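PDB 1WB7: superoxide dismutase [Fe] from Sulfolobus solfataricus, which catalyses the disproportionation of superoxide radicals into hydrogen peroxide and dioxygen, using one iron ion per subunit. Local coordinates for residues A136-D141 with I165-D170; Q121-T126 with N189-V194; K39-G44 with T75-G80. The protein carries 1 engineered substitution. One frame throughout, in Å; residues are numbered along the deposited sequence.

How the contacts relate
From the N terminus, contact 3 comes first: it closes the loop that runs out along helix 27-57 and back along helix 67-89, joining the two arms of the alpha-hairpin. The chain then enters the C-terminal domain, where contact 2 joins helix 116-128 to the end of helix 184-191 and encloses a long loop. Contact 1 is nested inside that loop, pairing strand 134-140 with strand 165-170. Contacts 1 and 2 touch directly: Leu167 CD2 lies 3.4 Å from Trp191 CH2, and Phe123 packs on Val137, so both helices lie against the sheet. Contact 3 touches neither, but the two domains meet at the iron, whose ligands include His33, His84 and Asp170.

Contact 1 (A136-D141 with I165-D170); sequences AVLYYD and IILILD. With FE (Fe (III) ion), chain C.
Ala136 and Leu169 form an antiparallel hydrogen-bonded pair, with Ala136 N 3.0 Å from Leu169 O and Leu169 N 2.7 Å from Ala136 O. Next along the strand, Val137 faces Ile168 in a non-hydrogen-bonded pair. With Val137 CG1 anti to the carbonyl carbon (chi1 -59°) and Ile168 CG1 anti to the backbone N (179°), the two side chains run alongside each other and their CG1 atoms meet at 3.7 Å. At Leu138 the regular pairing breaks. Leu138 N donates to Leu167 O, while Leu138 O is gripped twice, by Ile166 N at 2.8 Å, almost in line with the C=O bond, and by Leu167 N at 3.2 Å on a lone pair. Packing is tight here, Leu138 CB lying 3.4 Å from Leu167 CB. Beyond this point the register has moved by one residue, so Tyr139 pairs with Ile165; Tyr139 CE1 rests 3.6 Å from Ile165 CG1, Val137 CG2 lies over one ring face, toward the rim, and the hydroxyl is bonded to Ile160 N. Tyr140 then sets CB against Ile166 CG1. Two residues opposite Leu138 make this a classic beta bulge in the antiparallel sheet of the C-terminal domain, and the strand that carries it ends at the iron site, where Asp170 OD2 binds the metal at 1.9 Å beside His33, His84, His174 and a water.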
loop_
_atom_site.group_PDB
_atom_site.type_symbol
_atom_site.label_atom_id
_atom_site.label_comp_id
_atom_site.label_asym_id
_atom_site.label_seq_id
_atom_site.Cartn_x
_atom_site.Cartn_y
_atom_site.Cartn_z
ATOM N N ALA A 136 1.074 15.511 -3.044
ATOM C CA ALA A 136 0.728 16.258 -1.844
ATOM C C ALA A 136 -0.474 17.073 -2.303
ATOM O O ALA A 136 -0.418 17.744 -3.337
ATOM C CB ALA A 136 1.867 17.168 -1.426
ATOM N N VAL A 137 -1.575 16.997 -1.566
ATOM C CA VAL A 137 -2.760 17.745 -1.951
ATOM C C VAL A 137 -3.423 18.445 -0.780
ATOM O O VAL A 137 -3.210 18.101 0.382
ATOM C CB VAL A 137 -3.847 16.832 -2.592
ATOM C CG1 VAL A 137 -3.301 16.123 -3.822
ATOM C CG2 VAL A 137 -4.346 15.824 -1.571
ATOM N N LEU A 138 -4.229 19.442 -1.111
ATOM C CA LEU A 138 -5.001 20.161 -0.119
ATOM C C LEU A 138 -6.435 19.886 -0.532
ATOM O O LEU A 138 -6.862 20.251 -1.636
ATOM C CB LEU A 138 -4.735 21.665 -0.164
ATOM C CG LEU A 138 -5.564 22.404 0.892
ATOM C CD1 LEU A 138 -5.135 21.926 2.277
ATOM C CD2 LEU A 138 -5.375 23.912 0.762
ATOM N N TYR A 139 -7.163 19.201 0.338
ATOM C CA TYR A 139 -8.553 18.877 0.078
ATOM C C TYR A 139 -9.443 19.914 0.722
ATOM O O TYR A 139 -9.037 20.626 1.642
ATOM C CB TYR A 139 -8.958 17.559 0.739
ATOM C CG TYR A 139 -8.553 16.283 0.058
ATOM C CD1 TYR A 139 -9.080 15.934 -1.182
ATOM C CD2 TYR A 139 -7.706 15.381 0.693
ATOM C CE1 TYR A 139 -8.780 14.713 -1.767
ATOM C CE2 TYR A 139 -7.398 14.153 0.116
ATOM C CZ TYR A 139 -7.940 13.827 -1.112
ATOM O OH TYR A 139 -7.661 12.602 -1.669
ATOM N N TYR A 140 -10.668 19.991 0.222
ATOM C CA TYR A 140 -11.655 20.819 0.853
ATOM C C TYR A 140 -12.656 19.742 1.240
ATOM O O TYR A 140 -13.333 19.182 0.380
ATOM C CB TYR A 140 -12.338 21.814 -0.085
ATOM C CG TYR A 140 -13.475 22.493 0.650
ATOM C CD1 TYR A 140 -13.232 23.210 1.824
ATOM C CD2 TYR A 140 -14.797 22.336 0.241
ATOM C CE1 TYR A 140 -14.277 23.745 2.582
ATOM C CE2 TYR A 140 -15.854 22.872 0.991
ATOM C CZ TYR A 140 -15.583 23.569 2.159
ATOM O OH TYR A 140 -16.618 24.054 2.931
ATOM N N ASP A 141 -12.716 19.409 2.521
ATOM C CA ASP A 141 -13.653 18.396 2.954
ATOM C C ASP A 141 -15.016 19.077 3.034
ATOM O O ASP A 141 -15.233 19.951 3.875
ATOM C CB ASP A 141 -13.258 17.844 4.322
ATOM C CG ASP A 141 -14.183 16.749 4.788
ATOM O OD1 ASP A 141 -14.148 16.408 5.993
ATOM O OD2 ASP A 141 -14.946 16.226 3.947
ATOM N N ILE A 165 -10.112 18.139 -4.638
ATOM C CA ILE A 165 -8.720 18.534 -4.481
ATOM C C ILE A 165 -8.645 19.995 -4.909
ATOM O O ILE A 165 -9.088 20.360 -6.006
ATOM C CB ILE A 165 -7.806 17.668 -5.386
ATOM C CG1 ILE A 165 -7.749 16.242 -4.825
ATOM C CG2 ILE A 165 -6.418 18.294 -5.509
ATOM C CD1 ILE A 165 -7.199 15.217 -5.792
ATOM N N ILE A 166 -8.096 20.836 -4.037
ATOM C CA ILE A 166 -7.988 22.262 -4.320
ATOM C C ILE A 166 -6.578 22.615 -4.743
ATOM O O ILE A 166 -6.365 23.419 -5.652
ATOM C CB ILE A 166 -8.359 23.083 -3.076
ATOM C CG1 ILE A 166 -9.772 22.709 -2.633
ATOM C CG2 ILE A 166 -8.251 24.573 -3.374
ATOM C CD1 ILE A 166 -10.821 22.934 -3.709
ATOM N N LEU A 167 -5.617 21.996 -4.072
ATOM C CA LEU A 167 -4.203 22.206 -4.342
ATOM C C LEU A 167 -3.600 20.831 -4.612
ATOM O O LEU A 167 -3.883 19.880 -3.892
ATOM C CB LEU A 167 -3.525 22.811 -3.109
ATOM C CG LEU A 167 -2.742 24.117 -3.176
ATOM C CD1 LEU A 167 -1.828 24.181 -1.952
ATOM C CD2 LEU A 167 -1.923 24.204 -4.452
ATOM N N ILE A 168 -2.778 20.713 -5.646
ATOM C CA ILE A 168 -2.163 19.430 -5.930
ATOM C C ILE A 168 -0.730 19.585 -6.410
ATOM O O ILE A 168 -0.442 20.364 -7.322
ATOM C CB ILE A 168 -2.989 18.614 -6.962
ATOM C CG1 ILE A 168 -2.284 17.279 -7.235
ATOM C CG2 ILE A 168 -3.187 19.410 -8.245
ATOM C CD1 ILE A 168 -3.184 16.224 -7.868
ATOM N N LEU A 169 0.171 18.844 -5.769
ATOM C CA LEU A 169 1.590 18.878 -6.114
ATOM C C LEU A 169 2.084 17.483 -6.492
ATOM O O LEU A 169 1.979 16.549 -5.697
ATOM C CB LEU A 169 2.402 19.400 -4.926
ATOM C CG LEU A 169 3.926 19.268 -5.001
ATOM C CD1 LEU A 169 4.469 20.102 -6.156
ATOM C CD2 LEU A 169 4.535 19.728 -3.678
ATOM N N ASP A 170 2.620 17.344 -7.700
ATOM C CA ASP A 170 3.139 16.059 -8.164
ATOM C C ASP A 170 4.517 15.800 -7.549
ATOM O O ASP A 170 5.434 16.615 -7.685
ATOM C CB ASP A 170 3.264 16.051 -9.690
ATOM C CG ASP A 170 3.640 14.682 -10.240
ATOM O OD1 ASP A 170 3.929 13.765 -9.441
ATOM O OD2 ASP A 170 3.648 14.521 -11.477
HETATM FE FE FE C . 3.609 13.229 -12.925
HETATM O O HOH W 1 3.125 11.554 -11.308
#

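Contact 2 (Q121-T126 with N189-V194); sequences QVFTET and NAWWNV
Phe123 meets Trp191 and Trp192 in an aromatic cluster that joins helix 116-128 to the C-terminal end of helix 184-191, inside the C-terminal domain of the iron/manganese dismutase fold. The aromatic contacts are of two kinds. Toward Trp191, Phe123 offers its rim: CE2 lies 3.8 Å from Trp191 CZ3, with the ring planes only 23° apart and neither ring over the other. Toward Trp192 the planes are steeply inclined, at 75°, and Phe123 CD2 comes within 3.5 Å of Trp192 CZ2, while Phe123 CB sits at the indole edge in its plane. The tryptophans also touch each other, Trp191 CZ3 lying over one face of Trp192 near its rim. The cluster also reaches the sheet, through Trp191 to Leu167 and Leu169 and through Phe123 to Ile149; Lys120 makes a cation-pi contact with Trp192. At the margin, the methyl CG2 of Thr124 lies 4.0 Å from the amide oxygen OD1 of Asn189. The polar link is a single hydrogen bond. Thr124 OG1, also bonded to Lys120 O within its own helix, takes the indole N-H: Trp192 NE1 to Thr124 OG1 is 3.0 Å, noticeably bent, with the oxygen 20° out of the indole plane.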
loop_
_atom_site.group_PDB
_atom_site.type_symbol
_atom_site.label_atom_id
_atom_site.label_comp_id
_atom_site.label_asym_id
_atom_site.label_seq_id
_atom_site.Cartn_x
_atom_site.Cartn_y
_atom_site.Cartn_z
ATOM N N GLN A 121 4.229 26.651 5.192
ATOM C CA GLN A 121 5.223 25.906 5.954
ATOM C C GLN A 121 4.781 24.475 6.215
ATOM O O GLN A 121 5.516 23.528 5.938
ATOM C CB GLN A 121 5.483 26.571 7.307
ATOM C CG GLN A 121 6.182 27.903 7.248
ATOM C CD GLN A 121 6.558 28.384 8.632
ATOM O OE1 GLN A 121 5.709 28.496 9.512
ATOM N NE2 GLN A 121 7.841 28.660 8.834
ATOM N N VAL A 122 3.580 24.327 6.761
ATOM C CA VAL A 122 3.043 23.010 7.076
ATOM C C VAL A 122 2.878 22.145 5.830
ATOM O O VAL A 122 3.155 20.946 5.867
ATOM C CB VAL A 122 1.690 23.127 7.807
ATOM C CG1 VAL A 122 1.100 21.747 8.059
ATOM C CG2 VAL A 122 1.890 23.862 9.125
ATOM N N PHE A 123 2.445 22.750 4.729
ATOM C CA PHE A 123 2.251 22.004 3.488
ATOM C C PHE A 123 3.591 21.545 2.929
ATOM O O PHE A 123 3.740 20.407 2.494
ATOM C CB PHE A 123 1.551 22.866 2.434
ATOM C CG PHE A 123 1.043 22.081 1.258
ATOM C CD1 PHE A 123 -0.162 21.383 1.337
ATOM C CD2 PHE A 123 1.781 22.005 0.084
ATOM C CE1 PHE A 123 -0.620 20.622 0.267
ATOM C CE2 PHE A 123 1.335 21.245 -0.994
ATOM C CZ PHE A 123 0.130 20.549 -0.903
ATOM N N THR A 124 4.555 22.453 2.928
ATOM C CA THR A 124 5.883 22.159 2.420
ATOM C C THR A 124 6.505 21.044 3.258
ATOM O O THR A 124 7.099 20.106 2.728
ATOM C CB THR A 124 6.758 23.427 2.466
ATOM O OG1 THR A 124 6.190 24.413 1.596
ATOM C CG2 THR A 124 8.185 23.132 2.022
ATOM N N GLU A 125 6.336 21.143 4.569
ATOM C CA GLU A 125 6.868 20.153 5.497
ATOM C C GLU A 125 6.239 18.788 5.240
ATOM O O GLU A 125 6.929 17.765 5.208
ATOM C CB GLU A 125 6.570 20.593 6.931
ATOM C CG GLU A 125 7.082 19.658 8.005
ATOM C CD GLU A 125 6.531 20.008 9.380
ATOM O OE1 GLU A 125 6.069 21.155 9.566
ATOM O OE2 GLU A 125 6.568 19.140 10.274
ATOM N N THR A 126 4.924 18.777 5.053
ATOM C CA THR A 126 4.204 17.537 4.819
ATOM C C THR A 126 4.568 16.949 3.461
ATOM O O THR A 126 4.746 15.740 3.330
ATOM C CB THR A 126 2.683 17.764 4.916
ATOM O OG1 THR A 126 2.369 18.293 6.211
ATOM C CG2 THR A 126 1.932 16.461 4.735
ATOM N N ASN A 189 9.844 24.039 -3.245
ATOM C CA ASN A 189 9.915 25.477 -2.982
ATOM C C ASN A 189 9.614 26.273 -4.244
ATOM O O ASN A 189 8.883 27.263 -4.205
ATOM C CB ASN A 189 11.297 25.892 -2.467
ATOM C CG ASN A 189 11.575 25.409 -1.051
ATOM O OD1 ASN A 189 10.677 25.374 -0.199
ATOM N ND2 ASN A 189 12.834 25.054 -0.785
ATOM N N ALA A 190 10.181 25.841 -5.367
ATOM C CA ALA A 190 9.976 26.530 -6.638
ATOM C C ALA A 190 8.528 26.464 -7.117
ATOM O O ALA A 190 8.017 27.408 -7.718
ATOM C CB ALA A 190 10.894 25.938 -7.695
ATOM N N TRP A 191 7.873 25.343 -6.840
ATOM C CA TRP A 191 6.494 25.123 -7.250
ATOM C C TRP A 191 5.512 26.192 -6.766
ATOM O O TRP A 191 4.580 26.551 -7.486
ATOM C CB TRP A 191 6.051 23.738 -6.773
ATOM C CG TRP A 191 4.595 23.473 -6.903
ATOM C CD1 TRP A 191 3.910 23.162 -8.041
ATOM C CD2 TRP A 191 3.641 23.454 -5.839
ATOM N NE1 TRP A 191 2.588 22.941 -7.750
ATOM C CE2 TRP A 191 2.394 23.115 -6.404
ATOM C CE3 TRP A 191 3.719 23.690 -4.460
ATOM C CZ2 TRP A 191 1.233 23.004 -5.639
ATOM C CZ3 TRP A 191 2.562 23.579 -3.698
ATOM C CH2 TRP A 191 1.337 23.238 -4.291
ATOM N N TRP A 192 5.711 26.705 -5.557
ATOM C CA TRP A 192 4.812 27.728 -5.028
ATOM C C TRP A 192 4.670 28.916 -5.975
ATOM O O TRP A 192 3.637 29.592 -5.998
ATOM C CB TRP A 192 5.304 28.228 -3.663
ATOM C CG TRP A 192 5.161 27.219 -2.564
ATOM C CD1 TRP A 192 6.160 26.486 -1.984
ATOM C CD2 TRP A 192 3.942 26.805 -1.938
ATOM N NE1 TRP A 192 5.634 25.639 -1.035
ATOM C CE2 TRP A 192 4.276 25.815 -0.987
ATOM C CE3 TRP A 192 2.598 27.172 -2.090
ATOM C CZ2 TRP A 192 3.312 25.187 -0.188
ATOM C CZ3 TRP A 192 1.639 26.547 -1.297
ATOM C CH2 TRP A 192 2.005 25.565 -0.356
ATOM N N ASN A 193 5.710 29.164 -6.758
ATOM C CA ASN A 193 5.724 30.281 -7.690
ATOM C C ASN A 193 4.812 30.136 -8.904
ATOM O O ASN A 193 4.594 31.107 -9.633
ATOM C CB ASN A 193 7.159 30.536 -8.151
ATOM C CG ASN A 193 8.067 30.954 -7.006
ATOM O OD1 ASN A 193 7.890 32.022 -6.421
ATOM N ND2 ASN A 193 9.034 30.106 -6.673
ATOM N N VAL A 194 4.280 28.939 -9.133
ATOM C CA VAL A 194 3.394 28.742 -10.277
ATOM C C VAL A 194 2.022 28.195 -9.903
ATOM O O VAL A 194 1.261 27.779 -10.773
ATOM C CB VAL A 194 4.033 27.812 -11.341
ATOM C CG1 VAL A 194 5.273 28.469 -11.913
ATOM C CG2 VAL A 194 4.383 26.468 -10.732
#

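Contact 3 (K39-G44 with T75-G80); sequences KGFVNG and TFNING. Engineered in segment 39-44: Phe41 (natural residue Tyr).
Phe41, an engineered replacement for the natural tyrosine, holds CG anti to its carbonyl carbon (chi1 -66°) and Asn77 does the same (-75°), which sends both side chains into the crossing of helices 39-44 and 75-80, where Phe41 CA and Asn77 CA are only 4.8 Å apart. The Phe41 ring lies flat on the second helix: Gly80 CA is 3.8 Å from the ring centroid, over one face, in a CH-pi contact. Gly80 and Gly44, with no side chains, lie directly against the Phe41 ring and the Asn77 amide, consistent with the close approach of the backbones. At its rim Phe41 CD1 meets Asn77 OD1 at 3.6 Å. The neighbouring rim atom, Phe41 CE1, lies 3.8 Å from Phe76 CZ, as the edge of Phe41 is turned toward the face of Phe76 in an offset edge-to-face pair with planes at 74°. Asn77 OD1 also lies 3.7 Å from Gly44 CA, while its ND2 is bonded to Gly73 O. An alanine in place of Asn77 has no amide, which would probably leave Gly73 O without that side-chain partner and open a gap between Gly44 and the rim of Phe41. Gly80 O accepts from His84 ND1 within helix 67-89, consistent with a fixed orientation of this iron ligand. This is the helical hairpin of iron/manganese superoxide dismutases beside the active site, the nearest atom of Phe41 being about 5 Å from the iron.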
loop_
_atom_site.group_PDB
_atom_site.type_symbol
_atom_site.label_atom_id
_atom_site.label_comp_id
_atom_site.label_asym_id
_atom_site.label_seq_id
_atom_site.Cartn_x
_atom_site.Cartn_y
_atom_site.Cartn_z
ATOM N N LYS A 39 -0.092 11.200 -21.201
ATOM C CA LYS A 39 -0.666 10.474 -22.327
ATOM C C LYS A 39 -0.612 8.969 -22.051
ATOM O O LYS A 39 -1.527 8.228 -22.408
ATOM C CB LYS A 39 0.103 10.804 -23.607
ATOM C CG LYS A 39 -0.460 10.153 -24.867
ATOM C CD LYS A 39 0.197 10.751 -26.107
ATOM C CE LYS A 39 -0.070 12.254 -26.185
ATOM N NZ LYS A 39 0.663 12.939 -27.292
ATOM N N GLY A 40 0.463 8.520 -21.406
ATOM C CA GLY A 40 0.588 7.108 -21.091
ATOM C C GLY A 40 -0.530 6.605 -20.192
ATOM O O GLY A 40 -0.966 5.457 -20.312
ATOM N N PHE A 41 -1.007 7.460 -19.291
ATOM C CA PHE A 41 -2.077 7.078 -18.369
ATOM C C PHE A 41 -3.417 6.981 -19.062
ATOM O O PHE A 41 -4.207 6.082 -18.786
ATOM C CB PHE A 41 -2.162 8.073 -17.211
ATOM C CG PHE A 41 -0.965 8.048 -16.322
ATOM C CD1 PHE A 41 -0.593 6.872 -15.676
ATOM C CD2 PHE A 41 -0.178 9.180 -16.163
ATOM C CE1 PHE A 41 0.555 6.823 -14.886
ATOM C CE2 PHE A 41 0.974 9.144 -15.379
ATOM C CZ PHE A 41 1.340 7.966 -14.741
ATOM N N VAL A 42 -3.678 7.922 -19.961
ATOM C CA VAL A 42 -4.920 7.913 -20.710
ATOM C C VAL A 42 -4.965 6.611 -21.510
ATOM O O VAL A 42 -5.963 5.889 -21.491
ATOM C CB VAL A 42 -4.985 9.113 -21.674
ATOM C CG1 VAL A 42 -6.285 9.079 -22.472
ATOM C CG2 VAL A 42 -4.874 10.411 -20.878
ATOM N N ASN A 43 -3.867 6.310 -22.198
ATOM C CA ASN A 43 -3.767 5.099 -23.006
ATOM C C ASN A 43 -3.867 3.837 -22.156
ATOM O O ASN A 43 -4.561 2.889 -22.517
ATOM C CB ASN A 43 -2.445 5.101 -23.782
ATOM C CG ASN A 43 -2.428 6.128 -24.896
ATOM O OD1 ASN A 43 -1.384 6.406 -25.488
ATOM N ND2 ASN A 43 -3.590 6.694 -25.193
ATOM N N GLY A 44 -3.170 3.832 -21.024
ATOM C CA GLY A 44 -3.206 2.678 -20.146
ATOM C C GLY A 44 -4.595 2.438 -19.593
ATOM O O GLY A 44 -5.050 1.299 -19.504
ATOM N N THR A 75 -7.167 1.667 -11.307
ATOM C CA THR A 75 -7.058 2.741 -10.327
ATOM C C THR A 75 -5.738 3.480 -10.514
ATOM O O THR A 75 -5.667 4.692 -10.306
ATOM C CB THR A 75 -7.189 2.243 -8.858
ATOM O OG1 THR A 75 -7.355 3.381 -8.003
ATOM C CG2 THR A 75 -5.946 1.476 -8.405
ATOM N N PHE A 76 -4.700 2.755 -10.928
ATOM C CA PHE A 76 -3.386 3.355 -11.156
ATOM C C PHE A 76 -3.431 4.349 -12.318
ATOM O O PHE A 76 -3.068 5.515 -12.169
ATOM C CB PHE A 76 -2.354 2.259 -11.467
ATOM C CG PHE A 76 -1.009 2.788 -11.900
ATOM C CD1 PHE A 76 -0.178 3.444 -10.999
ATOM C CD2 PHE A 76 -0.581 2.636 -13.215
ATOM C CE1 PHE A 76 1.067 3.947 -11.401
ATOM C CE2 PHE A 76 0.662 3.134 -13.629
ATOM C CZ PHE A 76 1.487 3.791 -12.721
ATOM N N ASN A 77 -3.877 3.876 -13.477
ATOM C CA ASN A 77 -3.959 4.711 -14.675
ATOM C C ASN A 77 -5.030 5.800 -14.640
ATOM O O ASN A 77 -4.792 6.915 -15.104
ATOM C CB ASN A 77 -4.167 3.831 -15.913
ATOM C CG ASN A 77 -2.905 3.110 -16.324
ATOM O OD1 ASN A 77 -1.973 3.722 -16.845
ATOM N ND2 ASN A 77 -2.858 1.804 -16.074
ATOM N N ILE A 78 -6.205 5.488 -14.105
ATOM C CA ILE A 78 -7.261 6.486 -14.045
ATOM C C ILE A 78 -6.837 7.643 -13.154
ATOM O O ILE A 78 -7.003 8.814 -13.524
ATOM C CB ILE A 78 -8.583 5.883 -13.546
ATOM C CG1 ILE A 78 -9.135 4.930 -14.609
ATOM C CG2 ILE A 78 -9.598 6.994 -13.270
ATOM C CD1 ILE A 78 -10.440 4.263 -14.230
ATOM N N ASN A 79 -6.279 7.332 -11.988
ATOM C CA ASN A 79 -5.807 8.381 -11.088
ATOM C C ASN A 79 -4.623 9.080 -11.728
ATOM O O ASN A 79 -4.456 10.292 -11.586
ATOM C CB ASN A 79 -5.391 7.799 -9.733
ATOM C CG ASN A 79 -6.555 7.676 -8.780
ATOM O OD1 ASN A 79 -7.235 8.665 -8.487
ATOM N ND2 ASN A 79 -6.798 6.465 -8.289
ATOM N N GLY A 80 -3.794 8.312 -12.430
ATOM C CA GLY A 80 -2.642 8.897 -13.093
ATOM C C GLY A 80 -3.115 9.998 -14.022
ATOM O O GLY A 80 -2.537 11.080 -14.079
#